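Pre-mRNA-processing-splicing factor 8 (PDB 6MX6) carries an intein that probably excises itself from the spliceosomal host protein and joins the flanking sequences by protein splicing. Local coordinates at residues L60-S72 against S163-N175. Residues are numbered along the deposited sequence; the frame is centred on the assembly and turned at random.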
loop_
_atom_site.group_PDB
_atom_site.type_symbol
_atom_site.label_atom_id
_atom_site.label_comp_id
_atom_site.label_asym_id
_atom_site.label_seq_id
_atom_site.Cartn_x
_atom_site.Cartn_y
_atom_site.Cartn_z
ATOM N N LEU A 60 2.508 -11.941 6.327
ATOM C CA LEU A 60 2.983 -11.148 5.202
ATOM C C LEU A 60 3.855 -10.026 5.744
ATOM O O LEU A 60 3.729 -9.633 6.904
ATOM C CB LEU A 60 1.819 -10.554 4.394
ATOM C CG LEU A 60 1.017 -11.430 3.422
ATOM C CD1 LEU A 60 1.922 -12.294 2.557
ATOM C CD2 LEU A 60 0.013 -12.287 4.166
ATOM N N GLU A 61 4.731 -9.502 4.887
ATOM C CA GLU A 61 5.628 -8.423 5.291
ATOM C C GLU A 61 4.847 -7.201 5.750
ATOM O O GLU A 61 3.816 -6.853 5.171
ATOM C CB GLU A 61 6.545 -8.034 4.126
ATOM C CG GLU A 61 7.716 -8.990 3.923
ATOM C CD GLU A 61 8.748 -8.462 2.939
ATOM O OE1 GLU A 61 8.562 -7.342 2.416
ATOM O OE2 GLU A 61 9.743 -9.174 2.689
ATOM N N ASP A 62 5.345 -6.546 6.801
ATOM C CA ASP A 62 4.729 -5.306 7.263
ATOM C C ASP A 62 4.702 -4.275 6.137
ATOM O O ASP A 62 5.618 -4.198 5.319
ATOM C CB ASP A 62 5.506 -4.695 8.433
ATOM C CG ASP A 62 5.616 -5.614 9.637
ATOM O OD1 ASP A 62 4.917 -6.652 9.693
ATOM O OD2 ASP A 62 6.417 -5.278 10.541
ATOM N N LEU A 63 3.658 -3.450 6.127
ATOM C CA LEU A 63 3.592 -2.300 5.226
ATOM C C LEU A 63 3.965 -1.052 6.014
ATOM O O LEU A 63 3.341 -0.762 7.035
ATOM C CB LEU A 63 2.193 -2.152 4.627
ATOM C CG LEU A 63 1.997 -0.965 3.685
ATOM C CD1 LEU A 63 2.891 -1.135 2.443
ATOM C CD2 LEU A 63 0.531 -0.825 3.304
ATOM N N VAL A 64 4.970 -0.306 5.556
ATOM C CA VAL A 64 5.437 0.863 6.301
ATOM C C VAL A 64 5.299 2.079 5.396
ATOM O O VAL A 64 5.840 2.086 4.287
ATOM C CB VAL A 64 6.884 0.699 6.795
ATOM C CG1 VAL A 64 7.287 1.888 7.634
ATOM C CG2 VAL A 64 7.038 -0.594 7.607
ATOM N N CYS A 65 4.573 3.097 5.857
ATOM C CA CYS A 65 4.187 4.172 4.947
ATOM C C CYS A 65 3.894 5.473 5.688
ATOM O O CYS A 65 3.761 5.509 6.909
ATOM C CB CYS A 65 2.998 3.732 4.104
ATOM S SG CYS A 65 1.532 3.392 5.093
ATOM N N THR A 66 3.783 6.559 4.926
ATOM C CA THR A 66 3.588 7.867 5.539
ATOM C C THR A 66 2.168 8.034 6.067
ATOM O O THR A 66 1.236 7.318 5.684
ATOM C CB THR A 66 3.860 9.003 4.544
ATOM O OG1 THR A 66 3.039 8.809 3.388
ATOM C CG2 THR A 66 5.318 9.037 4.158
ATOM N N HIS A 67 2.005 9.044 6.929
ATOM C CA HIS A 67 0.708 9.304 7.542
ATOM C C HIS A 67 -0.350 9.680 6.510
ATOM O O HIS A 67 -1.539 9.436 6.731
ATOM C CB HIS A 67 0.834 10.416 8.588
ATOM C CG HIS A 67 1.179 11.752 8.007
ATOM N ND1 HIS A 67 0.236 12.738 7.802
ATOM C CD2 HIS A 67 2.357 12.262 7.574
ATOM C CE1 HIS A 67 0.819 13.798 7.273
ATOM N NE2 HIS A 67 2.106 13.536 7.124
ATOM N N ASN A 68 0.044 10.274 5.388
ATOM C CA ASN A 68 -0.937 10.658 4.380
ATOM C C ASN A 68 -1.086 9.619 3.279
ATOM O O ASN A 68 -1.840 9.843 2.326
ATOM C CB ASN A 68 -0.580 12.021 3.760
ATOM C CG ASN A 68 0.803 12.048 3.158
ATOM O OD1 ASN A 68 1.699 11.334 3.597
ATOM N ND2 ASN A 68 0.992 12.888 2.148
ATOM N N HIS A 69 -0.393 8.491 3.391
ATOM C CA HIS A 69 -0.535 7.443 2.396
ATOM C C HIS A 69 -1.961 6.903 2.397
ATOM O O HIS A 69 -2.606 6.811 3.442
ATOM C CB HIS A 69 0.457 6.327 2.675
ATOM C CG HIS A 69 0.460 5.260 1.636
ATOM N ND1 HIS A 69 0.963 5.457 0.370
ATOM C CD2 HIS A 69 0.001 3.987 1.667
ATOM C CE1 HIS A 69 0.821 4.349 -0.332
ATOM N NE2 HIS A 69 0.247 3.439 0.435
ATOM N N ILE A 70 -2.465 6.574 1.214
ATOM C CA ILE A 70 -3.836 6.098 1.059
ATOM C C ILE A 70 -3.813 4.577 1.033
ATOM O O ILE A 70 -3.109 3.979 0.218
ATOM C CB ILE A 70 -4.478 6.652 -0.223
ATOM C CG1 ILE A 70 -4.544 8.179 -0.170
ATOM C CG2 ILE A 70 -5.860 6.048 -0.421
ATOM C CD1 ILE A 70 -4.866 8.810 -1.509
ATOM N N LEU A 71 -4.581 3.953 1.921
ATOM C CA LEU A 71 -4.783 2.509 1.915
ATOM C C LEU A 71 -6.014 2.168 1.080
ATOM O O LEU A 71 -7.082 2.761 1.266
ATOM C CB LEU A 71 -4.970 1.993 3.342
ATOM C CG LEU A 71 -3.913 2.422 4.355
ATOM C CD1 LEU A 71 -4.330 2.013 5.766
ATOM C CD2 LEU A 71 -2.560 1.825 3.996
ATOM N N SER A 72 -5.856 1.221 0.163
ATOM C CA SER A 72 -6.980 0.668 -0.578
ATOM C C SER A 72 -7.460 -0.569 0.163
ATOM O O SER A 72 -6.701 -1.521 0.342
ATOM C CB SER A 72 -6.578 0.327 -2.012
ATOM O OG SER A 72 -6.408 1.504 -2.779
ATOM N N SER A 163 -4.897 4.156 -10.148
ATOM C CA SER A 163 -3.928 4.520 -9.116
ATOM C C SER A 163 -3.540 3.341 -8.226
ATOM O O SER A 163 -3.022 3.542 -7.124
ATOM C CB SER A 163 -4.431 5.686 -8.253
ATOM O OG SER A 163 -4.551 6.879 -9.011
ATOM N N LEU A 164 -3.760 2.111 -8.685
ATOM C CA LEU A 164 -3.439 0.910 -7.927
ATOM C C LEU A 164 -2.280 0.158 -8.576
ATOM O O LEU A 164 -2.157 0.118 -9.803
ATOM C CB LEU A 164 -4.660 -0.003 -7.825
ATOM C CG LEU A 164 -5.936 0.635 -7.285
ATOM C CD1 LEU A 164 -7.034 -0.402 -7.189
ATOM C CD2 LEU A 164 -5.679 1.282 -5.930
ATOM N N TYR A 165 -1.434 -0.438 -7.742
ATOM C CA TYR A 165 -0.292 -1.217 -8.203
ATOM C C TYR A 165 -0.021 -2.291 -7.160
ATOM O O TYR A 165 -0.656 -2.326 -6.103
ATOM C CB TYR A 165 0.941 -0.336 -8.445
ATOM C CG TYR A 165 1.390 0.431 -7.216
ATOM C CD1 TYR A 165 0.687 1.541 -6.768
ATOM C CD2 TYR A 165 2.517 0.036 -6.504
ATOM C CE1 TYR A 165 1.087 2.228 -5.642
ATOM C CE2 TYR A 165 2.928 0.724 -5.384
ATOM C CZ TYR A 165 2.212 1.812 -4.954
ATOM O OH TYR A 165 2.618 2.497 -3.831
ATOM N N LEU A 166 0.923 -3.177 -7.457
ATOM C CA LEU A 166 1.108 -4.382 -6.659
ATOM C C LEU A 166 2.445 -4.391 -5.936
ATOM O O LEU A 166 3.491 -4.114 -6.538
ATOM C CB LEU A 166 0.994 -5.631 -7.532
ATOM C CG LEU A 166 -0.406 -5.927 -8.068
ATOM C CD1 LEU A 166 -0.419 -7.287 -8.753
ATOM C CD2 LEU A 166 -1.462 -5.846 -6.972
ATOM N N ARG A 167 2.404 -4.739 -4.649
ATOM C CA ARG A 167 3.588 -5.192 -3.935
ATOM C C ARG A 167 4.003 -6.563 -4.465
ATOM O O ARG A 167 3.236 -7.252 -5.139
ATOM C CB ARG A 167 3.305 -5.262 -2.427
ATOM C CG ARG A 167 4.540 -5.136 -1.524
ATOM C CD ARG A 167 4.160 -4.921 -0.056
ATOM N NE ARG A 167 3.652 -6.142 0.572
ATOM C CZ ARG A 167 3.477 -6.287 1.881
ATOM N NH1 ARG A 167 3.752 -5.279 2.700
ATOM N NH2 ARG A 167 3.012 -7.430 2.376
ATOM N N TYR A 168 5.237 -6.960 -4.145
ATOM C CA TYR A 168 5.792 -8.198 -4.687
ATOM C C TYR A 168 4.954 -9.423 -4.307
ATOM O O TYR A 168 4.948 -10.418 -5.044
ATOM C CB TYR A 168 7.236 -8.370 -4.210
ATOM C CG TYR A 168 7.302 -8.935 -2.811
ATOM C CD1 TYR A 168 7.052 -8.131 -1.705
ATOM C CD2 TYR A 168 7.579 -10.276 -2.599
ATOM C CE1 TYR A 168 7.094 -8.652 -0.422
ATOM C CE2 TYR A 168 7.624 -10.805 -1.325
ATOM C CZ TYR A 168 7.379 -9.994 -0.242
ATOM O OH TYR A 168 7.425 -10.537 1.024
ATOM N N ASP A 169 4.250 -9.379 -3.174
ATOM C CA ASP A 169 3.361 -10.451 -2.742
ATOM C C ASP A 169 1.910 -10.195 -3.132
ATOM O O ASP A 169 1.002 -10.774 -2.528
ATOM C CB ASP A 169 3.467 -10.666 -1.226
ATOM C CG ASP A 169 3.028 -9.445 -0.425
ATOM O OD1 ASP A 169 2.776 -8.379 -1.025
ATOM O OD2 ASP A 169 2.927 -9.549 0.816
ATOM N N TYR A 170 1.677 -9.316 -4.108
ATOM C CA TYR A 170 0.375 -9.020 -4.694
ATOM C C TYR A 170 -0.555 -8.241 -3.766
ATOM O O TYR A 170 -1.725 -8.064 -4.099
ATOM C CB TYR A 170 -0.313 -10.303 -5.188
ATOM C CG TYR A 170 0.529 -11.028 -6.213
ATOM C CD1 TYR A 170 0.635 -10.552 -7.511
ATOM C CD2 TYR A 170 1.241 -12.170 -5.873
ATOM C CE1 TYR A 170 1.418 -11.206 -8.454
ATOM C CE2 TYR A 170 2.021 -12.831 -6.804
ATOM C CZ TYR A 170 2.108 -12.343 -8.091
ATOM O OH TYR A 170 2.885 -13.001 -9.017
ATOM N N LEU A 171 -0.064 -7.747 -2.625
ATOM C CA LEU A 171 -0.818 -6.755 -1.865
ATOM C C LEU A 171 -1.108 -5.556 -2.760
ATOM O O LEU A 171 -0.217 -5.067 -3.459
ATOM C CB LEU A 171 -0.027 -6.319 -0.629
ATOM C CG LEU A 171 -0.665 -5.252 0.256
ATOM C CD1 LEU A 171 -1.917 -5.783 0.912
ATOM C CD2 LEU A 171 0.335 -4.772 1.303
ATOM N N VAL A 172 -2.355 -5.096 -2.756
ATOM C CA VAL A 172 -2.777 -3.998 -3.613
ATOM C C VAL A 172 -2.524 -2.680 -2.888
ATOM O O VAL A 172 -3.026 -2.459 -1.781
ATOM C CB VAL A 172 -4.252 -4.134 -4.017
ATOM C CG1 VAL A 172 -4.702 -2.893 -4.797
ATOM C CG2 VAL A 172 -4.456 -5.405 -4.856
ATOM N N LEU A 173 -1.766 -1.799 -3.533
ATOM C CA LEU A 173 -1.343 -0.518 -2.991
ATOM C C LEU A 173 -1.914 0.607 -3.845
ATOM O O LEU A 173 -2.147 0.435 -5.046
ATOM C CB LEU A 173 0.188 -0.424 -2.972
ATOM C CG LEU A 173 0.909 -1.436 -2.079
ATOM C CD1 LEU A 173 2.403 -1.441 -2.384
ATOM C CD2 LEU A 173 0.616 -1.144 -0.598
ATOM N N HIS A 174 -2.115 1.761 -3.213
ATOM C CA HIS A 174 -2.620 2.974 -3.839
ATOM C C HIS A 174 -1.537 4.047 -3.856
ATOM O O HIS A 174 -0.656 4.062 -2.993
ATOM C CB HIS A 174 -3.842 3.496 -3.071
ATOM C CG HIS A 174 -4.580 4.599 -3.762
ATOM N ND1 HIS A 174 -4.085 5.881 -3.864
ATOM C CD2 HIS A 174 -5.797 4.617 -4.358
ATOM C CE1 HIS A 174 -4.957 6.638 -4.507
ATOM N NE2 HIS A 174 -6.003 5.894 -4.820
ATOM N N ASN A 175 -1.601 4.939 -4.854
ATOM C CA ASN A 175 -0.796 6.170 -4.882
ATOM C C ASN A 175 -0.518 6.738 -3.497
ATOM O O ASN A 175 -1.432 7.236 -2.837
ATOM C CB ASN A 175 -1.494 7.263 -5.701
ATOM C CG ASN A 175 -1.414 7.022 -7.177
ATOM O OD1 ASN A 175 -1.221 5.894 -7.618
ATOM N ND2 ASN A 175 -1.560 8.083 -7.960
HETATM O O HOH W 1 4.937 -10.713 2.333
HETATM O O HOH W 2 6.296 -3.636 2.461
HETATM O O HOH W 3 -1.760 1.665 -0.314
HETATM O O HOH W 4 -3.399 -0.427 0.155
HETATM O O HOH W 5 -4.664 -3.534 0.184
#
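Arg167 reaches across to the backbone of Glu61, its NH1 and NH2 forking onto the carbonyl O through two bent hydrogen bonds, with 2.9 Å from NH1 to Glu61 O; NH1 stands above the carbonyl plane, NH2 nearer to it. Asp169 holds the guanidinium edge-on in a side-on salt bridge, NE to OD1 and NH2 to OD2, with 2.6 Å from Arg167 NH2 to Asp169 OD2. Arginine suits this place because its planar group serves a carboxylate and a carbonyl at once, while Leu171 CD2 covers one face. A water joins Glu61 N, Tyr168 OH and Asp169 OD2.

Among apolar groups, Leu63 CD1 lies 3.8 Å from Leu173 CD2, two branched chains filling the buried interface. The flat His174 ring offers a face to Ile70 CG2, a CH-pi contact 4.0 Å from the centroid.

Ser72 OG, small enough to sit 3.3 Å from His174 CB, hydrogen-bonds Asp100. His69 uses both ring nitrogens: ND1 hydrogen-bonds Cys5 N, as does Thr66 OG1, and NE2 meets a water shared with Ile70 O and His174 N. His69 CE1 approaches His174 O at 3.1 Å. This Thr-x-x-His sequence beside Cys5, probably the intein's first residue, and near the backbone of Asn175, probably its last, is consistent with the block B motif of a Hint-fold splicing site.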